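Local coordinates for Aac(6')-Ih protein (Acinetobacter baumannii, PDB 4E8O) that probably transfers an acetyl group from acetyl coenzyme A to the 6'-amino group of aminoglycoside antibiotics, at residues Ile24-Trp35 against Ile58-Tyr69; Leu36-Pro44 against Leu99-Glu107. All blocks are in the same frame, centred on the assembly; numbering follows the deposited sequence.

Overall arrangement
Contact 1 joins strand 23-26 and the start of helix 32-42 to strand 63-69. Contact 2 joins the rest of that helix to strand 96-104. Their centres lie about 13 Å apart. The segments alternate along the chain: 24-35, 36-44, 58-69, then 99-107. All the strands belong to one mixed sheet, in which strand 75-84 lies between 63-69 and 96-104. Helix 32-42 spans one face of the sheet, and helix 113-127 packs on the other. The two contacts meet where Leu67 CD2 lies 3.8 Å from Leu38 CD1. Helix 32-42, the first helix of the GNAT fold, thus packs across strands 63-69, 75-84 and 96-104 of the central sheet.

Contact 1. Residues Ile24-Trp35 against Ile58-Tyr69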
# COMPACT_ATOMS: atom_id res chain seq x y z
N ILE B 24 -6.90 -11.36 25.95
CA ILE B 24 -6.02 -10.79 24.92
C ILE B 24 -4.76 -10.17 25.52
O ILE B 24 -4.83 -9.43 26.50
CB ILE B 24 -6.75 -9.70 24.11
CG1 ILE B 24 -8.04 -10.27 23.50
CG2 ILE B 24 -5.86 -9.14 23.03
CD1 ILE B 24 -8.87 -9.23 22.76
N MET B 25 -3.60 -10.47 24.93
CA MET B 25 -2.34 -9.89 25.39
C MET B 25 -1.37 -9.64 24.24
O MET B 25 -1.34 -10.41 23.27
CB MET B 25 -1.68 -10.78 26.44
CG MET B 25 -1.14 -12.09 25.90
SD MET B 25 -0.44 -13.13 27.19
CE MET B 25 -1.82 -13.18 28.32
N PRO B 26 -0.57 -8.57 24.34
CA PRO B 26 0.53 -8.39 23.39
C PRO B 26 1.57 -9.51 23.56
O PRO B 26 1.82 -9.93 24.69
CB PRO B 26 1.12 -7.02 23.78
CG PRO B 26 0.59 -6.73 25.16
CD PRO B 26 -0.73 -7.42 25.25
N ILE B 27 2.13 -9.97 22.45
CA ILE B 27 3.00 -11.15 22.43
C ILE B 27 4.43 -10.85 22.90
O ILE B 27 5.04 -9.87 22.47
CB ILE B 27 3.04 -11.79 21.01
CG1 ILE B 27 1.62 -11.99 20.47
CG2 ILE B 27 3.82 -13.10 21.02
CD1 ILE B 27 1.56 -12.45 19.01
N SER B 28 4.96 -11.71 23.77
CA SER B 28 6.34 -11.59 24.26
C SER B 28 7.21 -12.70 23.67
O SER B 28 6.70 -13.64 23.08
CB SER B 28 6.38 -11.66 25.78
OG SER B 28 5.88 -12.89 26.27
N GLU B 29 8.53 -12.58 23.84
CA GLU B 29 9.45 -13.59 23.32
C GLU B 29 9.16 -14.97 23.91
O GLU B 29 9.43 -16.00 23.29
CB GLU B 29 10.90 -13.18 23.61
CG GLU B 29 11.95 -14.17 23.11
CD GLU B 29 13.34 -13.84 23.60
OE1 GLU B 29 13.55 -12.69 24.06
OE2 GLU B 29 14.23 -14.71 23.52
N SER B 30 8.61 -14.98 25.12
CA SER B 30 8.26 -16.22 25.80
C SER B 30 7.14 -16.98 25.09
O SER B 30 6.96 -18.18 25.33
CB SER B 30 7.88 -15.93 27.25
OG SER B 30 6.99 -14.83 27.33
N GLN B 31 6.40 -16.29 24.23
CA GLN B 31 5.21 -16.85 23.58
C GLN B 31 5.37 -17.02 22.07
O GLN B 31 4.38 -17.09 21.34
CB GLN B 31 4.00 -15.94 23.86
CG GLN B 31 3.65 -15.77 25.33
CD GLN B 31 2.77 -14.55 25.57
OE1 GLN B 31 2.99 -13.50 24.98
NE2 GLN B 31 1.79 -14.69 26.45
N LEU B 32 6.61 -17.08 21.59
CA LEU B 32 6.88 -17.19 20.16
C LEU B 32 6.32 -18.47 19.53
O LEU B 32 5.85 -18.46 18.39
CB LEU B 32 8.39 -17.08 19.90
CG LEU B 32 9.01 -15.71 20.15
CD1 LEU B 32 10.53 -15.80 20.18
CD2 LEU B 32 8.57 -14.71 19.10
N SER B 33 6.37 -19.57 20.28
CA SER B 33 5.85 -20.85 19.81
C SER B 33 4.33 -20.83 19.61
O SER B 33 3.82 -21.31 18.59
CB SER B 33 6.24 -21.97 20.77
OG SER B 33 5.62 -23.18 20.41
N ASP B 34 3.60 -20.26 20.57
CA ASP B 34 2.15 -20.12 20.43
C ASP B 34 1.80 -19.22 19.25
O ASP B 34 0.80 -19.44 18.56
CB ASP B 34 1.54 -19.53 21.71
CG ASP B 34 1.64 -20.46 22.89
OD1 ASP B 34 1.64 -21.70 22.70
OD2 ASP B 34 1.71 -19.94 24.03
N TRP B 35 2.62 -18.20 19.03
CA TRP B 35 2.43 -17.25 17.94
C TRP B 35 2.70 -17.92 16.61
O TRP B 35 1.94 -17.76 15.66
CB TRP B 35 3.37 -16.05 18.13
CG TRP B 35 3.18 -14.93 17.13
CD1 TRP B 35 2.16 -14.79 16.22
CD2 TRP B 35 4.04 -13.80 16.93
NE1 TRP B 35 2.35 -13.65 15.48
CE2 TRP B 35 3.49 -13.02 15.90
CE3 TRP B 35 5.23 -13.37 17.54
CZ2 TRP B 35 4.09 -11.84 15.46
CZ3 TRP B 35 5.82 -12.20 17.10
CH2 TRP B 35 5.25 -11.45 16.07
N ILE B 58 8.47 -7.64 17.30
CA ILE B 58 8.26 -7.42 18.74
C ILE B 58 9.13 -6.31 19.32
O ILE B 58 8.90 -5.85 20.44
CB ILE B 58 8.43 -8.72 19.57
CG1 ILE B 58 9.77 -9.39 19.28
CG2 ILE B 58 7.28 -9.69 19.31
CD1 ILE B 58 9.90 -10.78 19.87
N THR B 59 10.13 -5.87 18.56
CA THR B 59 10.98 -4.75 18.97
C THR B 59 10.51 -3.44 18.35
O THR B 59 11.07 -2.37 18.65
CB THR B 59 12.45 -4.96 18.55
OG1 THR B 59 12.56 -4.85 17.12
CG2 THR B 59 12.95 -6.33 18.99
N GLN B 60 9.50 -3.50 17.49
CA GLN B 60 9.08 -2.34 16.71
C GLN B 60 7.89 -1.59 17.32
O GLN B 60 6.86 -2.19 17.64
CB GLN B 60 8.78 -2.75 15.26
CG GLN B 60 10.04 -3.15 14.47
CD GLN B 60 9.73 -3.77 13.11
OE1 GLN B 60 8.61 -4.21 12.85
NE2 GLN B 60 10.72 -3.79 12.23
N ALA B 61 8.04 -0.28 17.48
CA ALA B 61 7.02 0.57 18.10
C ALA B 61 5.79 0.76 17.21
O ALA B 61 4.70 1.02 17.71
CB ALA B 61 7.61 1.92 18.48
N HIS B 62 5.97 0.65 15.90
CA HIS B 62 4.88 0.84 14.94
C HIS B 62 4.16 -0.47 14.62
O HIS B 62 3.33 -0.53 13.70
CB HIS B 62 5.40 1.46 13.65
CG HIS B 62 6.31 0.56 12.87
ND1 HIS B 62 7.62 0.32 13.23
CD2 HIS B 62 6.10 -0.16 11.74
CE1 HIS B 62 8.17 -0.51 12.36
NE2 HIS B 62 7.27 -0.81 11.45
N ARG B 63 4.46 -1.52 15.38
CA ARG B 63 3.84 -2.82 15.17
C ARG B 63 3.14 -3.32 16.42
O ARG B 63 3.62 -3.12 17.55
CB ARG B 63 4.90 -3.85 14.74
CG ARG B 63 5.58 -3.53 13.41
CD ARG B 63 4.60 -3.57 12.26
NE ARG B 63 3.88 -4.84 12.19
CZ ARG B 63 3.80 -5.60 11.11
NH1 ARG B 63 4.39 -5.23 9.98
NH2 ARG B 63 3.12 -6.74 11.15
N LEU B 64 2.00 -3.98 16.23
CA LEU B 64 1.28 -4.59 17.34
C LEU B 64 0.96 -6.03 16.99
O LEU B 64 0.48 -6.32 15.89
CB LEU B 64 -0.01 -3.83 17.66
CG LEU B 64 -0.73 -4.27 18.94
CD1 LEU B 64 0.02 -3.78 20.18
CD2 LEU B 64 -2.18 -3.79 18.98
N GLN B 65 1.23 -6.94 17.93
CA GLN B 65 0.89 -8.34 17.72
C GLN B 65 0.27 -8.91 18.99
O GLN B 65 0.82 -8.76 20.08
CB GLN B 65 2.13 -9.14 17.30
CG GLN B 65 3.40 -8.80 18.07
CD GLN B 65 4.16 -7.62 17.47
OE1 GLN B 65 4.19 -7.44 16.25
NE2 GLN B 65 4.78 -6.82 18.33
N LEU B 66 -0.90 -9.53 18.85
CA LEU B 66 -1.64 -10.00 20.01
C LEU B 66 -1.96 -11.49 19.92
O LEU B 66 -2.00 -12.06 18.83
CB LEU B 66 -2.94 -9.21 20.17
CG LEU B 66 -2.87 -7.68 20.09
CD1 LEU B 66 -4.26 -7.08 20.16
CD2 LEU B 66 -2.02 -7.12 21.21
N LEU B 67 -2.15 -12.11 21.09
CA LEU B 67 -2.67 -13.47 21.18
C LEU B 67 -3.87 -13.47 22.12
O LEU B 67 -3.92 -12.69 23.07
CB LEU B 67 -1.60 -14.43 21.71
CG LEU B 67 -0.57 -15.01 20.74
CD1 LEU B 67 0.63 -15.56 21.47
CD2 LEU B 67 -1.21 -16.08 19.88
N ALA B 68 -4.84 -14.34 21.83
CA ALA B 68 -5.94 -14.57 22.76
C ALA B 68 -5.79 -15.97 23.33
O ALA B 68 -5.62 -16.94 22.59
CB ALA B 68 -7.28 -14.41 22.05
N TYR B 69 -5.85 -16.08 24.66
CA TYR B 69 -5.69 -17.36 25.33
C TYR B 69 -6.97 -17.80 26.04
O TYR B 69 -7.83 -16.97 26.34
CB TYR B 69 -4.55 -17.30 26.35
CG TYR B 69 -3.15 -17.30 25.77
CD1 TYR B 69 -2.43 -18.48 25.67
CD2 TYR B 69 -2.55 -16.12 25.36
CE1 TYR B 69 -1.15 -18.49 25.15
CE2 TYR B 69 -1.27 -16.12 24.84
CZ TYR B 69 -0.58 -17.30 24.74
OH TYR B 69 0.70 -17.31 24.23
O HOH W 1 4.47 -7.61 21.36
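Leu67 packs its isobutyl end against Ile27 and the first turn of helix 32-42. Its CG lies 3.7 Å from Ile27 CG1, and the two side chains cross at about a right angle. Leu67 CD1 reaches on to Gln31 O and to the CB atoms of Asp34 and Trp35. The backbone of Leu67 makes a hydrogen-bonded antiparallel pair with Met25. Leu67 N gives to Met25 O at 2.9 Å, and Met25 N gives to Leu67 O at the same length. Ile27 N adds a bond to Gln65 O at 3.0 Å. This is the antiparallel start of the GNAT fold: strand 23-26 edges the sheet beside strand 63-69, then the chain turns into the first helix. On the opposite face, Ile24, Leu66 and Ala68 touch helix 113-127. Tyr69 ties the strand to the helix. Its OH donates to Asp34 OD2 at 2.8 Å, meeting the carboxylate on its anti side. The carboxylate and ring planes stand 72° apart. Ile58 packs against Trp35. Chi1 of 53° puts Ile58 CG1 between the backbone N and the carbonyl carbon. This leaves CG2 anti to the carbonyl carbon, 3.6 Å from Trp35 CZ3. Nearby, a water receives from Gln65 NE2 and donates to Ile27 O. Trp35 NE1 is held by Glu80, while Ile27 CD1 lies over one indole face, toward the rim, 3.4 Å above its plane.

Contact 2. Residues Leu36-Pro44 against Leu99-Glu107; sequences LALRCLLWP and LEGIFVLPE
Phe103 reaches from strand 99-104 into a groove of leucines on helix 36-42. This is helix-on-sheet packing of the GNAT fold: the first helix crosses strand 96-104, and the two short axes make an angle of 105°. Chi1 of 170° sets Phe103 CG anti to the backbone N and carries the ring toward Leu38 and Leu41. Its CB lies against the branched end of Leu42, 4.1 Å from Leu42 CD1. The two side chains run past each other in opposite directions. Further out, Phe103 CD2 comes near the methyl Leu38 CD2. That methyl sits in the plane of the ring, at its edge, and is 3.6 Å from Phe103 CE2. Leu41 covers the end of the ring. Its CB lies over one face, and its CD1 is 3.5 Å from Phe103 CZ, the tip. Leu105 CD2 meets the same Leu41 methyl at 4.2 Å. No hydrogen bond joins the two segments, which are held by apolar packing. Met78 of strand 75-84 also touches Leu38 and Leu42. Ile102 and Val104 point to the opposite face and pack on helix 113-127. Midway along strand 96-104, Glu100 and Gly101 both face Glu80 and form a classic beta bulge. In GNAT enzymes a bulge in this strand lies where acetyl coenzyme A binds, so a similar role is likely here. The Trp43 indole lies against the bulge, with Leu42 CD2 over one of its faces. Trp43 CZ2 is 3.6 Å from Gly101 CA, and it brings the indole edge to 3.2 Å from Glu100 O.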
# COMPACT_ATOMS: atom_id res chain seq x y z
N LEU B 36 3.79 -18.69 16.55
CA LEU B 36 4.19 -19.41 15.34
C LEU B 36 3.14 -20.43 14.91
O LEU B 36 2.80 -20.52 13.73
CB LEU B 36 5.54 -20.10 15.55
CG LEU B 36 6.05 -20.98 14.41
CD1 LEU B 36 6.33 -20.14 13.19
CD2 LEU B 36 7.30 -21.75 14.81
N ALA B 37 2.64 -21.19 15.87
CA ALA B 37 1.66 -22.24 15.61
C ALA B 37 0.40 -21.73 14.91
O ALA B 37 -0.15 -22.40 14.05
CB ALA B 37 1.30 -22.97 16.90
N LEU B 38 -0.06 -20.54 15.31
CA LEU B 38 -1.22 -19.92 14.68
C LEU B 38 -0.83 -19.19 13.40
O LEU B 38 -1.58 -19.21 12.42
CB LEU B 38 -1.91 -18.95 15.65
CG LEU B 38 -2.55 -19.59 16.88
CD1 LEU B 38 -3.19 -18.54 17.76
CD2 LEU B 38 -3.58 -20.61 16.45
N ARG B 39 0.33 -18.55 13.42
CA ARG B 39 0.83 -17.79 12.27
C ARG B 39 1.03 -18.69 11.06
O ARG B 39 0.81 -18.25 9.92
CB ARG B 39 2.16 -17.11 12.62
CG ARG B 39 2.45 -15.85 11.82
CD ARG B 39 3.68 -15.14 12.36
NE ARG B 39 3.76 -13.76 11.89
CZ ARG B 39 4.61 -13.33 10.97
NH1 ARG B 39 5.47 -14.16 10.40
NH2 ARG B 39 4.60 -12.05 10.61
N CYS B 40 1.43 -19.93 11.29
CA CYS B 40 1.67 -20.86 10.18
C CYS B 40 0.37 -21.37 9.57
O CYS B 40 0.36 -21.85 8.43
CB CYS B 40 2.56 -22.03 10.62
SG CYS B 40 1.71 -23.33 11.56
N LEU B 41 -0.72 -21.27 10.32
CA LEU B 41 -2.04 -21.61 9.80
C LEU B 41 -2.54 -20.49 8.90
O LEU B 41 -3.14 -20.73 7.85
CB LEU B 41 -3.04 -21.84 10.93
CG LEU B 41 -2.67 -22.84 12.03
CD1 LEU B 41 -3.84 -22.99 12.97
CD2 LEU B 41 -2.28 -24.18 11.45
N LEU B 42 -2.27 -19.25 9.32
CA LEU B 42 -2.66 -18.07 8.56
C LEU B 42 -1.81 -17.96 7.31
O LEU B 42 -2.32 -17.93 6.19
CB LEU B 42 -2.52 -16.81 9.42
CG LEU B 42 -3.01 -15.48 8.83
CD1 LEU B 42 -4.46 -15.59 8.39
CD2 LEU B 42 -2.85 -14.35 9.84
N TRP B 43 -0.49 -17.91 7.51
CA TRP B 43 0.45 -17.82 6.40
C TRP B 43 1.43 -18.99 6.44
O TRP B 43 2.49 -18.89 7.07
CB TRP B 43 1.23 -16.50 6.46
CG TRP B 43 0.36 -15.26 6.54
CD1 TRP B 43 -0.63 -14.89 5.67
CD2 TRP B 43 0.44 -14.22 7.53
NE1 TRP B 43 -1.18 -13.69 6.07
CE2 TRP B 43 -0.54 -13.26 7.21
CE3 TRP B 43 1.24 -14.02 8.66
CZ2 TRP B 43 -0.73 -12.11 7.97
CZ3 TRP B 43 1.04 -12.88 9.42
CH2 TRP B 43 0.06 -11.93 9.07
N PRO B 44 1.08 -20.10 5.78
CA PRO B 44 2.01 -21.24 5.70
C PRO B 44 3.33 -20.84 5.06
O PRO B 44 3.35 -20.40 3.91
CB PRO B 44 1.26 -22.23 4.79
CG PRO B 44 -0.18 -21.90 5.00
CD PRO B 44 -0.23 -20.40 5.18
N LEU B 99 -4.46 -3.47 9.31
CA LEU B 99 -4.59 -4.86 9.75
C LEU B 99 -3.73 -5.76 8.87
O LEU B 99 -4.03 -5.94 7.69
CB LEU B 99 -6.05 -5.32 9.70
CG LEU B 99 -6.32 -6.69 10.32
CD1 LEU B 99 -6.00 -6.64 11.80
CD2 LEU B 99 -7.75 -7.15 10.10
N GLU B 100 -2.67 -6.31 9.44
CA GLU B 100 -1.76 -7.14 8.67
C GLU B 100 -2.28 -8.57 8.62
O GLU B 100 -2.14 -9.25 7.60
CB GLU B 100 -0.36 -7.11 9.27
CG GLU B 100 0.23 -5.71 9.38
CD GLU B 100 0.82 -5.21 8.08
OE1 GLU B 100 0.87 -5.99 7.11
OE2 GLU B 100 1.25 -4.03 8.03
N GLY B 101 -2.87 -9.03 9.72
CA GLY B 101 -3.37 -10.38 9.77
C GLY B 101 -4.19 -10.65 11.01
O GLY B 101 -3.88 -10.16 12.10
N ILE B 102 -5.24 -11.45 10.85
CA ILE B 102 -6.03 -11.89 11.98
C ILE B 102 -6.40 -13.35 11.74
O ILE B 102 -6.69 -13.75 10.60
CB ILE B 102 -7.28 -11.01 12.17
CG1 ILE B 102 -8.05 -11.43 13.43
CG2 ILE B 102 -8.16 -11.02 10.92
CD1 ILE B 102 -9.26 -10.57 13.73
N PHE B 103 -6.36 -14.15 12.79
CA PHE B 103 -6.75 -15.55 12.67
C PHE B 103 -7.36 -16.04 13.96
O PHE B 103 -6.76 -15.92 15.02
CB PHE B 103 -5.54 -16.42 12.31
CG PHE B 103 -5.83 -17.89 12.40
CD1 PHE B 103 -6.52 -18.54 11.38
CD2 PHE B 103 -5.43 -18.63 13.50
CE1 PHE B 103 -6.79 -19.89 11.46
CE2 PHE B 103 -5.70 -19.97 13.59
CZ PHE B 103 -6.38 -20.61 12.56
N VAL B 104 -8.56 -16.60 13.86
CA VAL B 104 -9.22 -17.22 14.99
C VAL B 104 -9.53 -18.66 14.62
O VAL B 104 -9.98 -18.93 13.50
CB VAL B 104 -10.54 -16.50 15.34
CG1 VAL B 104 -11.17 -17.11 16.58
CG2 VAL B 104 -10.30 -15.01 15.53
N LEU B 105 -9.27 -19.59 15.53
CA LEU B 105 -9.67 -20.99 15.33
C LEU B 105 -11.18 -21.05 15.16
O LEU B 105 -11.91 -20.38 15.89
CB LEU B 105 -9.22 -21.85 16.50
CG LEU B 105 -7.71 -22.09 16.59
CD1 LEU B 105 -7.34 -22.84 17.86
CD2 LEU B 105 -7.25 -22.85 15.37
N PRO B 106 -11.66 -21.86 14.20
CA PRO B 106 -13.08 -21.92 13.82
C PRO B 106 -14.02 -22.07 15.01
O PRO B 106 -15.04 -21.39 15.05
CB PRO B 106 -13.15 -23.17 12.94
CG PRO B 106 -11.80 -23.26 12.33
CD PRO B 106 -10.84 -22.80 13.40
N GLU B 107 -13.68 -22.94 15.96
CA GLU B 107 -14.50 -23.16 17.15
C GLU B 107 -14.73 -21.90 17.99
O GLU B 107 -15.64 -21.86 18.83
CB GLU B 107 -13.88 -24.26 18.03
CG GLU B 107 -13.80 -25.65 17.38
CD GLU B 107 -12.66 -25.80 16.38
OE1 GLU B 107 -11.66 -25.06 16.50
OE2 GLU B 107 -12.76 -26.66 15.48